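PDB 3QP9: type I polyketide synthase PikAII from Streptomyces venezuelae, which takes part in building polyketides as a modular synthase and carries a C2-type ketoreductase domain, a class that probably epimerizes the alpha-substituent of the growing chain without reducing its ketone. Local coordinates for residues S49-V54 with D77-D82; L53-E58 with D108-L113; L229-V234 with G506-D511; L399-A404 with S438-P443; G462-A467 with I488-W493. All blocks are in the same frame, centred on the assembly; numbering follows the deposited sequence.

Interaction 1: S49-V54 with D77-D82; sequences SGRWLV and DPVQLD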
# COMPACT_ATOMS: atom_id res chain seq x y z
N SER A 49 -4.06 2.06 31.22
CA SER A 49 -5.12 1.76 32.19
C SER A 49 -6.45 1.44 31.54
O SER A 49 -6.66 1.68 30.33
CB SER A 49 -5.30 2.92 33.19
OG SER A 49 -5.49 4.16 32.52
N GLY A 50 -7.36 0.91 32.35
CA GLY A 50 -8.73 0.64 31.95
C GLY A 50 -8.95 -0.59 31.09
O GLY A 50 -8.04 -1.42 30.91
N ARG A 51 -10.14 -0.68 30.51
CA ARG A 51 -10.52 -1.85 29.75
C ARG A 51 -9.99 -1.69 28.31
O ARG A 51 -10.34 -0.68 27.65
CB ARG A 51 -12.05 -2.02 29.74
CG ARG A 51 -12.58 -3.25 28.96
CD ARG A 51 -12.57 -4.55 29.73
NE ARG A 51 -12.92 -4.37 31.15
CZ ARG A 51 -14.05 -4.76 31.75
NH1 ARG A 51 -15.02 -5.39 31.08
NH2 ARG A 51 -14.20 -4.53 33.04
N TRP A 52 -9.22 -2.70 27.85
CA TRP A 52 -8.79 -2.84 26.44
C TRP A 52 -9.49 -4.05 25.80
O TRP A 52 -9.40 -5.18 26.31
CB TRP A 52 -7.25 -2.91 26.30
CG TRP A 52 -6.64 -1.51 26.28
CD1 TRP A 52 -6.48 -0.69 27.37
CD2 TRP A 52 -6.22 -0.73 25.12
NE1 TRP A 52 -5.95 0.52 26.97
CE2 TRP A 52 -5.80 0.52 25.60
CE3 TRP A 52 -6.11 -0.99 23.75
CZ2 TRP A 52 -5.30 1.53 24.75
CZ3 TRP A 52 -5.66 0.04 22.89
CH2 TRP A 52 -5.25 1.27 23.41
N LEU A 53 -10.18 -3.85 24.70
CA LEU A 53 -10.71 -5.01 24.00
C LEU A 53 -9.65 -5.47 23.02
O LEU A 53 -9.11 -4.64 22.25
CB LEU A 53 -11.99 -4.66 23.23
CG LEU A 53 -13.17 -4.11 24.03
CD1 LEU A 53 -14.37 -4.03 23.14
CD2 LEU A 53 -13.47 -4.93 25.32
N VAL A 54 -9.37 -6.75 23.03
CA VAL A 54 -8.43 -7.32 22.08
C VAL A 54 -9.20 -8.19 21.14
O VAL A 54 -9.78 -9.18 21.55
CB VAL A 54 -7.26 -8.04 22.77
CG1 VAL A 54 -6.23 -8.62 21.73
CG2 VAL A 54 -6.64 -7.09 23.76
N ASP A 77 -6.58 -3.50 31.79
CA ASP A 77 -7.41 -4.71 32.05
C ASP A 77 -7.86 -5.27 30.69
O ASP A 77 -8.86 -4.84 30.15
CB ASP A 77 -8.60 -4.39 32.99
CG ASP A 77 -9.56 -5.60 33.22
OD1 ASP A 77 -9.09 -6.78 33.22
OD2 ASP A 77 -10.80 -5.37 33.42
N PRO A 78 -7.09 -6.22 30.10
CA PRO A 78 -7.43 -6.69 28.73
C PRO A 78 -8.55 -7.73 28.65
O PRO A 78 -8.55 -8.74 29.37
CB PRO A 78 -6.12 -7.33 28.23
CG PRO A 78 -5.26 -7.48 29.42
CD PRO A 78 -5.89 -6.87 30.64
N VAL A 79 -9.48 -7.51 27.74
CA VAL A 79 -10.51 -8.51 27.45
C VAL A 79 -10.39 -9.04 26.01
O VAL A 79 -10.56 -8.29 25.03
CB VAL A 79 -11.97 -7.93 27.68
CG1 VAL A 79 -13.05 -8.98 27.35
CG2 VAL A 79 -12.12 -7.44 29.11
N GLN A 80 -10.12 -10.33 25.87
CA GLN A 80 -10.15 -10.94 24.54
C GLN A 80 -11.52 -11.19 23.96
O GLN A 80 -12.45 -11.65 24.65
CB GLN A 80 -9.38 -12.24 24.54
CG GLN A 80 -9.25 -12.88 23.18
CD GLN A 80 -8.18 -13.97 23.18
OE1 GLN A 80 -7.29 -13.97 24.02
NE2 GLN A 80 -8.29 -14.90 22.23
N LEU A 81 -11.65 -10.87 22.69
CA LEU A 81 -12.89 -11.02 21.98
C LEU A 81 -12.57 -11.78 20.71
O LEU A 81 -12.10 -11.20 19.71
CB LEU A 81 -13.47 -9.66 21.64
CG LEU A 81 -13.76 -8.77 22.83
CD1 LEU A 81 -14.38 -7.50 22.34
CD2 LEU A 81 -14.74 -9.47 23.80
N ASP A 82 -12.76 -13.10 20.78
CA ASP A 82 -12.50 -13.96 19.64
C ASP A 82 -13.63 -13.79 18.65
O ASP A 82 -14.78 -14.01 18.99
CB ASP A 82 -12.42 -15.42 20.06
CG ASP A 82 -11.71 -15.61 21.39
OD1 ASP A 82 -10.46 -15.46 21.43
OD2 ASP A 82 -12.41 -15.93 22.40

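Interaction 2: L53-E58 with D108-L113; sequences LVVVPE and DGVLSL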
# COMPACT_ATOMS: atom_id res chain seq x y z
N LEU A 53 -10.18 -3.85 24.70
CA LEU A 53 -10.71 -5.01 24.00
C LEU A 53 -9.65 -5.47 23.02
O LEU A 53 -9.11 -4.64 22.25
CB LEU A 53 -11.99 -4.66 23.23
CG LEU A 53 -13.17 -4.11 24.03
CD1 LEU A 53 -14.37 -4.03 23.14
CD2 LEU A 53 -13.47 -4.93 25.32
N VAL A 54 -9.37 -6.75 23.03
CA VAL A 54 -8.43 -7.32 22.08
C VAL A 54 -9.20 -8.19 21.14
O VAL A 54 -9.78 -9.18 21.55
CB VAL A 54 -7.26 -8.04 22.77
CG1 VAL A 54 -6.23 -8.62 21.73
CG2 VAL A 54 -6.64 -7.09 23.76
N VAL A 55 -9.31 -7.75 19.91
CA VAL A 55 -9.96 -8.52 18.90
C VAL A 55 -9.07 -9.47 18.16
O VAL A 55 -8.30 -9.02 17.34
CB VAL A 55 -10.62 -7.63 17.91
CG1 VAL A 55 -11.61 -8.42 17.07
CG2 VAL A 55 -11.30 -6.49 18.64
N VAL A 56 -9.26 -10.78 18.38
CA VAL A 56 -8.43 -11.85 17.87
C VAL A 56 -9.24 -12.69 16.87
O VAL A 56 -10.44 -12.95 17.09
CB VAL A 56 -7.99 -12.70 19.07
CG1 VAL A 56 -6.97 -13.75 18.70
CG2 VAL A 56 -7.42 -11.76 20.12
N PRO A 57 -8.63 -13.11 15.75
CA PRO A 57 -9.37 -14.04 14.90
C PRO A 57 -9.53 -15.39 15.63
O PRO A 57 -8.60 -15.83 16.32
CB PRO A 57 -8.52 -14.14 13.63
CG PRO A 57 -7.63 -12.97 13.67
CD PRO A 57 -7.38 -12.66 15.12
N GLU A 58 -10.73 -15.97 15.52
CA GLU A 58 -11.18 -17.17 16.28
C GLU A 58 -10.21 -18.32 16.50
O GLU A 58 -9.90 -18.67 17.63
CB GLU A 58 -12.45 -17.75 15.64
CG GLU A 58 -13.37 -18.45 16.64
CD GLU A 58 -14.79 -18.52 16.14
OE1 GLU A 58 -14.98 -18.27 14.93
OE2 GLU A 58 -15.70 -18.83 16.95
N ASP A 108 -11.22 1.81 27.12
CA ASP A 108 -10.13 2.72 26.93
C ASP A 108 -9.43 2.57 25.60
O ASP A 108 -8.86 3.55 25.13
CB ASP A 108 -9.13 2.63 28.07
CG ASP A 108 -9.76 3.09 29.42
OD1 ASP A 108 -10.61 3.98 29.39
OD2 ASP A 108 -9.35 2.59 30.49
N GLY A 109 -9.50 1.39 24.98
CA GLY A 109 -8.94 1.24 23.64
C GLY A 109 -9.37 -0.06 23.03
O GLY A 109 -9.90 -0.95 23.72
N VAL A 110 -9.11 -0.19 21.74
CA VAL A 110 -9.36 -1.41 20.99
C VAL A 110 -8.11 -1.72 20.14
O VAL A 110 -7.64 -0.85 19.39
CB VAL A 110 -10.54 -1.24 20.00
CG1 VAL A 110 -10.87 -2.58 19.23
CG2 VAL A 110 -11.84 -0.74 20.77
N LEU A 111 -7.62 -2.96 20.29
CA LEU A 111 -6.41 -3.49 19.71
C LEU A 111 -6.84 -4.61 18.82
O LEU A 111 -7.27 -5.65 19.31
CB LEU A 111 -5.50 -4.10 20.77
CG LEU A 111 -4.10 -4.42 20.18
CD1 LEU A 111 -3.49 -3.20 19.57
CD2 LEU A 111 -3.23 -4.97 21.30
N SER A 112 -6.76 -4.40 17.53
CA SER A 112 -7.13 -5.48 16.59
C SER A 112 -5.96 -6.35 16.24
O SER A 112 -4.92 -5.84 15.71
CB SER A 112 -7.66 -4.88 15.33
OG SER A 112 -7.95 -5.89 14.39
N LEU A 113 -6.05 -7.66 16.52
CA LEU A 113 -5.03 -8.58 15.95
C LEU A 113 -5.54 -9.22 14.64
O LEU A 113 -5.00 -10.26 14.23
CB LEU A 113 -4.60 -9.66 16.99
CG LEU A 113 -4.16 -9.14 18.38
CD1 LEU A 113 -3.62 -10.29 19.26
CD2 LEU A 113 -3.06 -8.04 18.30

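Interaction 3: L229-V234 with G506-D511; sequences LARRLV and GTLLAD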
# COMPACT_ATOMS: atom_id res chain seq x y z
N LEU A 229 10.18 3.27 15.87
CA LEU A 229 10.35 4.08 14.65
C LEU A 229 9.01 4.64 14.12
O LEU A 229 8.02 3.96 14.16
CB LEU A 229 11.02 3.30 13.52
CG LEU A 229 12.45 2.84 13.85
CD1 LEU A 229 12.39 1.44 14.60
CD2 LEU A 229 13.48 2.72 12.63
N ALA A 230 9.00 5.88 13.60
CA ALA A 230 7.79 6.48 13.16
C ALA A 230 7.90 6.90 11.70
O ALA A 230 8.96 7.38 11.21
CB ALA A 230 7.46 7.71 14.04
N ARG A 231 6.80 6.74 11.01
CA ARG A 231 6.72 6.93 9.56
C ARG A 231 6.71 8.40 9.10
O ARG A 231 5.93 9.27 9.64
CB ARG A 231 5.47 6.21 9.04
CG ARG A 231 5.42 6.04 7.47
CD ARG A 231 4.45 4.83 7.17
NE ARG A 231 4.24 4.71 5.69
CZ ARG A 231 3.37 5.43 4.97
NH1 ARG A 231 3.26 5.18 3.64
NH2 ARG A 231 2.72 6.46 5.48
N ARG A 232 7.52 8.68 8.12
CA ARG A 232 7.70 10.08 7.64
C ARG A 232 7.77 10.07 6.12
O ARG A 232 8.49 9.24 5.57
CB ARG A 232 9.09 10.62 8.20
CG ARG A 232 9.10 10.89 9.71
CD ARG A 232 8.03 12.00 10.08
NE ARG A 232 8.17 12.38 11.51
CZ ARG A 232 7.52 11.79 12.49
NH1 ARG A 232 7.66 12.19 13.74
NH2 ARG A 232 6.70 10.78 12.20
N LEU A 233 7.09 10.98 5.44
CA LEU A 233 7.36 11.27 4.02
C LEU A 233 8.39 12.37 3.91
O LEU A 233 8.21 13.44 4.46
CB LEU A 233 6.05 11.67 3.34
CG LEU A 233 6.23 11.95 1.84
CD1 LEU A 233 6.27 10.51 1.24
CD2 LEU A 233 4.97 12.73 1.41
N VAL A 234 9.53 12.08 3.29
CA VAL A 234 10.56 13.07 3.14
C VAL A 234 10.96 13.24 1.67
O VAL A 234 10.71 12.38 0.80
CB VAL A 234 11.87 12.69 3.99
CG1 VAL A 234 11.49 12.60 5.56
CG2 VAL A 234 12.47 11.45 3.44
N GLY A 506 -1.55 14.86 12.41
CA GLY A 506 -0.63 13.75 12.29
C GLY A 506 0.74 14.27 12.07
O GLY A 506 0.98 15.50 12.01
N THR A 507 1.64 13.34 11.93
CA THR A 507 3.07 13.71 11.95
C THR A 507 3.80 13.20 10.72
O THR A 507 5.05 13.32 10.57
CB THR A 507 3.78 13.08 13.13
OG1 THR A 507 3.52 11.66 13.12
CG2 THR A 507 3.35 13.68 14.51
N LEU A 508 3.07 12.62 9.77
CA LEU A 508 3.68 12.09 8.55
C LEU A 508 4.50 13.13 7.77
O LEU A 508 5.53 12.82 7.14
CB LEU A 508 2.56 11.50 7.62
CG LEU A 508 3.15 10.75 6.44
CD1 LEU A 508 4.03 9.40 6.74
CD2 LEU A 508 2.18 10.55 5.29
N LEU A 509 4.07 14.38 7.79
CA LEU A 509 4.78 15.42 7.03
C LEU A 509 5.68 16.30 7.95
O LEU A 509 6.09 17.36 7.54
CB LEU A 509 3.66 16.35 6.42
CG LEU A 509 2.61 15.63 5.62
CD1 LEU A 509 1.58 16.60 5.00
CD2 LEU A 509 3.39 14.79 4.49
N ALA A 510 6.00 15.85 9.16
CA ALA A 510 6.73 16.66 10.16
C ALA A 510 8.12 16.97 9.71
O ALA A 510 8.69 17.96 10.14
CB ALA A 510 6.75 15.92 11.54
N ASP A 511 8.66 16.11 8.86
CA ASP A 511 10.07 16.21 8.50
C ASP A 511 10.24 16.63 6.99
O ASP A 511 11.22 16.37 6.31
CB ASP A 511 10.81 14.90 8.89
CG ASP A 511 10.83 14.62 10.47
OD1 ASP A 511 10.42 15.43 11.34
OD2 ASP A 511 11.27 13.52 10.80
O HOH W 1 3.25 9.21 10.71
O HOH W 2 9.44 14.48 13.55
O HOH W 3 7.98 14.01 7.22

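Interaction 4: L399-A404 with S438-P443; sequences LFSSVA and SVAWSP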
# COMPACT_ATOMS: atom_id res chain seq x y z
N LEU A 399 6.22 -1.79 -10.71
CA LEU A 399 4.78 -1.61 -10.33
C LEU A 399 4.35 -0.17 -10.23
O LEU A 399 5.01 0.70 -9.55
CB LEU A 399 4.60 -2.31 -8.95
CG LEU A 399 5.23 -3.71 -8.91
CD1 LEU A 399 4.96 -4.42 -7.46
CD2 LEU A 399 4.60 -4.61 -10.01
N PHE A 400 3.24 0.13 -10.88
CA PHE A 400 2.63 1.46 -10.78
C PHE A 400 1.65 1.46 -9.61
O PHE A 400 0.59 0.88 -9.70
CB PHE A 400 1.92 1.85 -12.11
CG PHE A 400 2.86 2.42 -13.17
CD1 PHE A 400 4.10 1.88 -13.38
CD2 PHE A 400 2.49 3.53 -13.95
CE1 PHE A 400 4.95 2.43 -14.35
CE2 PHE A 400 3.36 4.09 -14.90
CZ PHE A 400 4.56 3.59 -15.11
N SER A 401 2.05 2.16 -8.52
CA SER A 401 1.24 2.31 -7.36
C SER A 401 0.76 3.77 -7.32
O SER A 401 0.77 4.49 -8.34
CB SER A 401 2.12 1.92 -6.15
OG SER A 401 1.57 2.21 -4.86
N SER A 402 0.38 4.25 -6.15
CA SER A 402 -0.37 5.51 -6.06
C SER A 402 -0.08 6.18 -4.74
O SER A 402 0.07 5.50 -3.73
CB SER A 402 -1.86 5.21 -6.16
OG SER A 402 -2.62 6.26 -5.61
N VAL A 403 -0.07 7.50 -4.73
CA VAL A 403 -0.00 8.25 -3.50
C VAL A 403 -1.15 7.86 -2.49
O VAL A 403 -1.04 8.21 -1.32
CB VAL A 403 0.02 9.80 -3.73
CG1 VAL A 403 1.28 10.27 -4.55
CG2 VAL A 403 -1.29 10.32 -4.46
N ALA A 404 -2.18 7.12 -2.92
CA ALA A 404 -3.30 6.67 -2.00
C ALA A 404 -2.69 5.67 -1.01
O ALA A 404 -3.05 5.65 0.17
CB ALA A 404 -4.45 6.02 -2.77
N SER A 438 8.53 -0.27 -6.80
CA SER A 438 7.19 0.26 -6.82
C SER A 438 7.27 1.80 -6.91
O SER A 438 7.88 2.51 -6.04
CB SER A 438 6.42 -0.15 -5.62
OG SER A 438 5.10 0.38 -5.69
N VAL A 439 6.65 2.36 -7.93
CA VAL A 439 6.58 3.83 -7.95
C VAL A 439 5.16 4.33 -7.59
O VAL A 439 4.16 4.01 -8.26
CB VAL A 439 7.00 4.39 -9.31
CG1 VAL A 439 6.93 5.86 -9.25
CG2 VAL A 439 8.53 3.97 -9.63
N ALA A 440 5.05 5.15 -6.54
CA ALA A 440 3.71 5.62 -6.12
C ALA A 440 3.47 6.97 -6.76
O ALA A 440 4.06 7.92 -6.39
CB ALA A 440 3.66 5.76 -4.62
N TRP A 441 2.52 7.07 -7.67
CA TRP A 441 2.31 8.26 -8.47
C TRP A 441 1.13 9.06 -8.00
O TRP A 441 0.13 8.54 -7.47
CB TRP A 441 1.95 7.85 -9.88
CG TRP A 441 3.02 7.08 -10.64
CD1 TRP A 441 3.05 5.72 -10.87
CD2 TRP A 441 4.09 7.64 -11.42
NE1 TRP A 441 4.11 5.40 -11.69
CE2 TRP A 441 4.73 6.56 -12.09
CE3 TRP A 441 4.55 8.94 -11.64
CZ2 TRP A 441 5.86 6.74 -12.96
CZ3 TRP A 441 5.65 9.15 -12.54
CH2 TRP A 441 6.33 8.05 -13.12
N SER A 442 1.24 10.37 -8.18
CA SER A 442 0.08 11.18 -8.10
C SER A 442 -0.57 11.12 -9.47
O SER A 442 0.07 10.72 -10.42
CB SER A 442 0.44 12.64 -7.67
OG SER A 442 1.22 13.28 -8.62
N PRO A 443 -1.86 11.52 -9.58
CA PRO A 443 -2.50 11.32 -10.91
C PRO A 443 -1.87 12.05 -12.08
O PRO A 443 -1.50 13.21 -11.98
CB PRO A 443 -3.94 11.88 -10.67
CG PRO A 443 -4.23 11.53 -9.19
CD PRO A 443 -2.84 11.82 -8.54

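Interaction 5: G462-A467 with I488-W493; sequences GLRPLA and IADVDW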
# COMPACT_ATOMS: atom_id res chain seq x y z
N GLY A 462 -3.69 21.22 -3.89
CA GLY A 462 -2.33 21.42 -4.38
C GLY A 462 -1.70 20.26 -5.15
O GLY A 462 -0.50 20.24 -5.28
N LEU A 463 -2.49 19.33 -5.67
CA LEU A 463 -1.97 18.23 -6.51
C LEU A 463 -2.17 18.60 -7.99
O LEU A 463 -3.35 18.73 -8.44
CB LEU A 463 -2.65 16.88 -6.19
CG LEU A 463 -2.33 16.20 -4.83
CD1 LEU A 463 -3.14 14.97 -4.70
CD2 LEU A 463 -0.86 15.76 -4.77
N ARG A 464 -1.06 18.86 -8.69
CA ARG A 464 -1.08 19.28 -10.10
C ARG A 464 -0.88 18.04 -10.98
O ARG A 464 0.17 17.40 -10.87
CB ARG A 464 0.03 20.32 -10.38
CG ARG A 464 -0.13 21.03 -11.78
CD ARG A 464 1.04 21.88 -12.37
NE ARG A 464 1.26 23.14 -11.67
CZ ARG A 464 0.78 24.32 -12.07
NH1 ARG A 464 0.02 24.39 -13.16
NH2 ARG A 464 1.03 25.42 -11.36
N PRO A 465 -1.86 17.69 -11.86
CA PRO A 465 -1.67 16.49 -12.68
C PRO A 465 -0.36 16.48 -13.43
O PRO A 465 0.10 17.55 -13.91
CB PRO A 465 -2.83 16.52 -13.69
CG PRO A 465 -3.88 17.47 -13.03
CD PRO A 465 -3.30 18.09 -11.83
N LEU A 466 0.25 15.29 -13.46
CA LEU A 466 1.58 15.10 -14.05
C LEU A 466 1.51 15.09 -15.56
O LEU A 466 0.83 14.25 -16.15
CB LEU A 466 2.23 13.77 -13.57
CG LEU A 466 3.01 13.69 -12.27
CD1 LEU A 466 2.76 14.79 -11.21
CD2 LEU A 466 3.30 12.21 -11.67
N ALA A 467 2.32 15.93 -16.21
CA ALA A 467 2.47 15.71 -17.69
C ALA A 467 3.16 14.34 -17.94
O ALA A 467 4.09 13.98 -17.22
CB ALA A 467 3.20 16.80 -18.38
N ILE A 488 6.42 9.78 -6.76
CA ILE A 488 6.63 10.85 -7.71
C ILE A 488 5.31 11.63 -7.71
O ILE A 488 4.32 11.13 -8.17
CB ILE A 488 6.90 10.29 -9.04
CG1 ILE A 488 8.19 9.42 -8.92
CG2 ILE A 488 7.19 11.50 -10.09
CD1 ILE A 488 8.63 8.88 -10.24
N ALA A 489 5.36 12.87 -7.28
CA ALA A 489 4.15 13.66 -7.17
C ALA A 489 4.49 15.17 -7.23
O ALA A 489 5.57 15.59 -6.79
CB ALA A 489 3.43 13.26 -5.87
N ASP A 490 3.63 15.97 -7.86
CA ASP A 490 3.83 17.40 -7.99
C ASP A 490 2.85 17.98 -6.98
O ASP A 490 1.64 18.01 -7.24
CB ASP A 490 3.49 17.85 -9.45
CG ASP A 490 3.76 19.35 -9.67
OD1 ASP A 490 4.04 20.04 -8.66
OD2 ASP A 490 3.73 19.84 -10.81
N VAL A 491 3.38 18.42 -5.83
CA VAL A 491 2.60 18.80 -4.68
C VAL A 491 2.99 20.25 -4.28
O VAL A 491 4.18 20.57 -4.14
CB VAL A 491 2.87 17.84 -3.47
CG1 VAL A 491 1.78 18.10 -2.39
CG2 VAL A 491 2.82 16.35 -3.87
N ASP A 492 2.00 21.15 -4.20
CA ASP A 492 2.16 22.43 -3.50
C ASP A 492 1.80 22.14 -2.03
O ASP A 492 0.64 22.14 -1.67
CB ASP A 492 1.21 23.49 -4.10
CG ASP A 492 1.17 24.80 -3.30
OD1 ASP A 492 1.98 25.09 -2.37
OD2 ASP A 492 0.24 25.56 -3.60
N TRP A 493 2.83 21.94 -1.21
CA TRP A 493 2.66 21.62 0.20
C TRP A 493 1.94 22.70 1.03
O TRP A 493 1.31 22.38 2.00
CB TRP A 493 4.05 21.24 0.82
CG TRP A 493 4.60 20.00 0.16
CD1 TRP A 493 5.62 19.90 -0.73
CD2 TRP A 493 4.07 18.68 0.31
NE1 TRP A 493 5.80 18.61 -1.11
CE2 TRP A 493 4.86 17.83 -0.50
CE3 TRP A 493 3.04 18.12 1.11
CZ2 TRP A 493 4.62 16.44 -0.60
CZ3 TRP A 493 2.80 16.72 1.02
CH2 TRP A 493 3.60 15.91 0.21
O HOH W 4 2.39 18.86 -13.01

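Interaction 1: S49-V54 with D77-D82
Leu53 and Leu81 form the close-packed end of this parallel strand pair. Their CD1 methyls meet at 3.6 Å where the two side chains cross, and CD2 of Leu53 also runs beside CB of Val79. Five backbone hydrogen bonds tie 50-54 to 77-81. The straightest runs from Val79 N to Trp52 O at 2.7 Å (176° at the hydrogen), and Val54 N to Val79 O is nearly as straight at 2.8 Å. The opposite end is more open to solvent. There Asp77 N still holds Gly50 O at 2.7 Å, but Trp52 N reaches Asp77 O only at 3.2 Å, from 48° above the carbonyl plane. Arg51 and the exposed Asp77 point the same way off the sheet, joined by a salt bridge from Arg51 NE to Asp77 OD2 of 3.3 Å. A bend at chi2 and chi3 brings NE of Arg51 to the Asp77 carboxylate, and the guanidinium and carboxylate planes stand 77° apart, far from a flat paired arrangement. Strand 51-57 is flanked on its other edge by strand 109-112. The pair belongs to a beta-alpha-beta unit whose helix 65-73 packs on Val54 and Pro78, while helix 89-102 lies against Leu53 and Leu81 on the other face.

Interaction 2: L53-E58 with D108-L113
The Pro57 ring, the sole side-chain ring in this contact, turns its CD and CG atoms to the carbonyl of Leu113, with CD 3.5 Å and CG 3.8 Å from O. Nothing aromatic takes part, and the remaining contacts are made by branched aliphatic groups. Leu113 makes two of them: its CD1 lies 4.0 Å from CG1 of Val54, whose chain it crosses at a slant, and 4.2 Å from CG2 of Val56, which runs alongside it in the same direction. With CG beside the backbone N (chi1 -52°), the Leu113 branch reaches back to both valines. The backbones form a parallel ladder in a Rossmann-like part of the enzyme, strand 109-112 lying between 51-57 and 151-156. Leu111 sits at its middle, its N bonded to Leu53 O at 3.0 Å and its O receiving Val55 N at the same length. Leu113 N closes the ladder on Val55 O at 2.8 Å. The face with Val54 and Leu111 is packed by helix 65-73 through Leu68, Leu71 and Val67. On the other face CG2 of Val55 meets CG1 of Val110 at 4.0 Å, and the buried Ser112 hydroxyl is bonded to Leu114 N.

Interaction 3: L229-V234 with G506-D511
Arg232 and Thr507 cross at a slant, and the backbone O of Thr507 lies over one face of the guanidinium, 3.1 Å above its plane and toward the rim. This is a face contact and not a hydrogen bond, the angles to NE and NH2 being poor. A bend at chi2 (-61°) swings the arginine chain, whose first bond leads away from the loop, back over the type I turn from Thr507 to Ala510. That turn is closed by Ala510 N on the same Thr507 O. Asp511 also crosses the arginine, with the two charged planes 63° apart. The salt bridge from Arg232 NE to Asp511 OD2 is 3.4 Å long, and the hydrogen bond within it is weak. Within strand 227-235, Arg232 NH2 bonds Arg231 O at 3.1 Å, the acceptor lying in the guanidinium plane. Arg231 stretches out beside Leu508, bringing NH2 to 3.5 Å from CD1, while its NH1 is bonded to Ile406 O. Leu233 and Leu509 lie side by side, their CD2 methyls 4.0 Å apart. Between backbones, Leu233 N bonds Leu508 O at 3.0 Å, and a water joins Leu508 O to Leu233 O and Asp511 N. The buried Arg232 has a second acid in Glu218, a salt bridge to NH1, and Glu218 also bonds the Thr507 hydroxyl. Two carboxylates and a facing carbonyl would favour a positively charged arginine here.

Interaction 4: L399-A404 with S438-P443
Trp441 O receives two groups from the end of the neighbouring strand and just beyond it: Val403 N in a 2.9 Å hydrogen bond, from well above the carbonyl plane, and the CA-H of Ser402, with CA 3.4 Å away. The pair is the end of a parallel ladder in the Rossmann-type core of the KR domain, where strands 396-402 and 435-441, with helix 413-426 between them, make a beta-alpha-beta unit. Further up the ladder Val439 is held through both its N and its O: its N bonds Leu399 O at 2.8 Å, and its O accepts Ser401 N. Trp441 N then meets Ser401 O at a longer 3.2 Å, the donor standing 53° above the carbonyl plane. One face of the sheet carries the two rings. NE1 of Trp441 stands 3.3 Å above the plane of the Phe400 ring, toward its rim, with the planes at 44°, neither stacked nor perpendicular. A face of the indole also receives CG1 of Val439, and Ser401 O lies in plane at its edge. Leu475 of helix 468-481 packs on Phe400, Val439 and Trp441 on this side. The reverse face, with Leu399 and Ala440, also carries two hydroxyls. OG of Ser438 is bonded to Asp423 of helix 413-426, to which OG of Ser401 is also weakly bonded, so these buried hydroxyls have partners. An ST turn starts at the strand's last residue: Ser402 OG, anti to its own N (chi1 158°), accepts Ala404 N at 2.9 Å.

Interaction 5: G462-A467 with I488-W493
Gly462 O takes the N-H of Asp492 at 2.9 Å, in the carbonyl plane, and two residues on Arg464 N bonds Asp490 O at 3.2 Å. Together they make one isolated bridge, Leu463 with Val491, between two loops that run roughly antiparallel. The bridge begins where helix 453-460 ends in a Schellman motif at Gly462. Around it the side chains pair up by residue. CD2 of Leu463 lies beside CG2 of Val491 at 3.8 Å, both pointing the same way. Leu466 and Asp490 slide past each other in opposite directions, CD1 meeting CB at 3.6 Å. That methyl also lies close to the buried Asp490 N, for which the model gives no partner. With CG anti to the backbone N (chi1 -177°), the Asp490 carboxylate is carried alongside the Arg464 chain, OD2 3.7 Å from CD and near the guanidinium plane. NE remains 4.2 Å from OD2, so the opposite charges are near without forming a salt bridge. A water within 2.8 Å of both OD2 of Asp490 and Pro465 O lies beside this pair. In the next shell, Leu466 is fixed by backbone bonds to Pro443 and Glu445, and its side chain packs on Trp441. Asp492 is the N-cap of helix 493-501: its side chain caps a backbone N in the first turn, and OD1 is also bonded to Ser494 OG. Trp493, the helix's first residue, bonds Tyr30 OH through NE1, and CG1 of Val491 stands 3.4 Å above its indole plane, over the centre.

How the interactions relate
Interactions 1 and 2 share Leu53 and Val54 and use the two edges of strand 51-57. Interaction 1 is partly buried with a charged, open end; interaction 2 is buried and aliphatic. Far from both, with centres 31 to 38 Å away, interaction 4 repeats the parallel ladder in the KR domain but adds aromatic rings and buried serine hydroxyls. Interaction 5 borders it, with Ala440 O close to Ile488 N and Leu466 N close to Pro443 O, and swaps the ladder for one loop bridge and water. Interaction 3, partly buried, spans the longest chain separation; its chemistry is dominated by arginine, and Leu233 and Leu509 touch Trp493 of interaction 5.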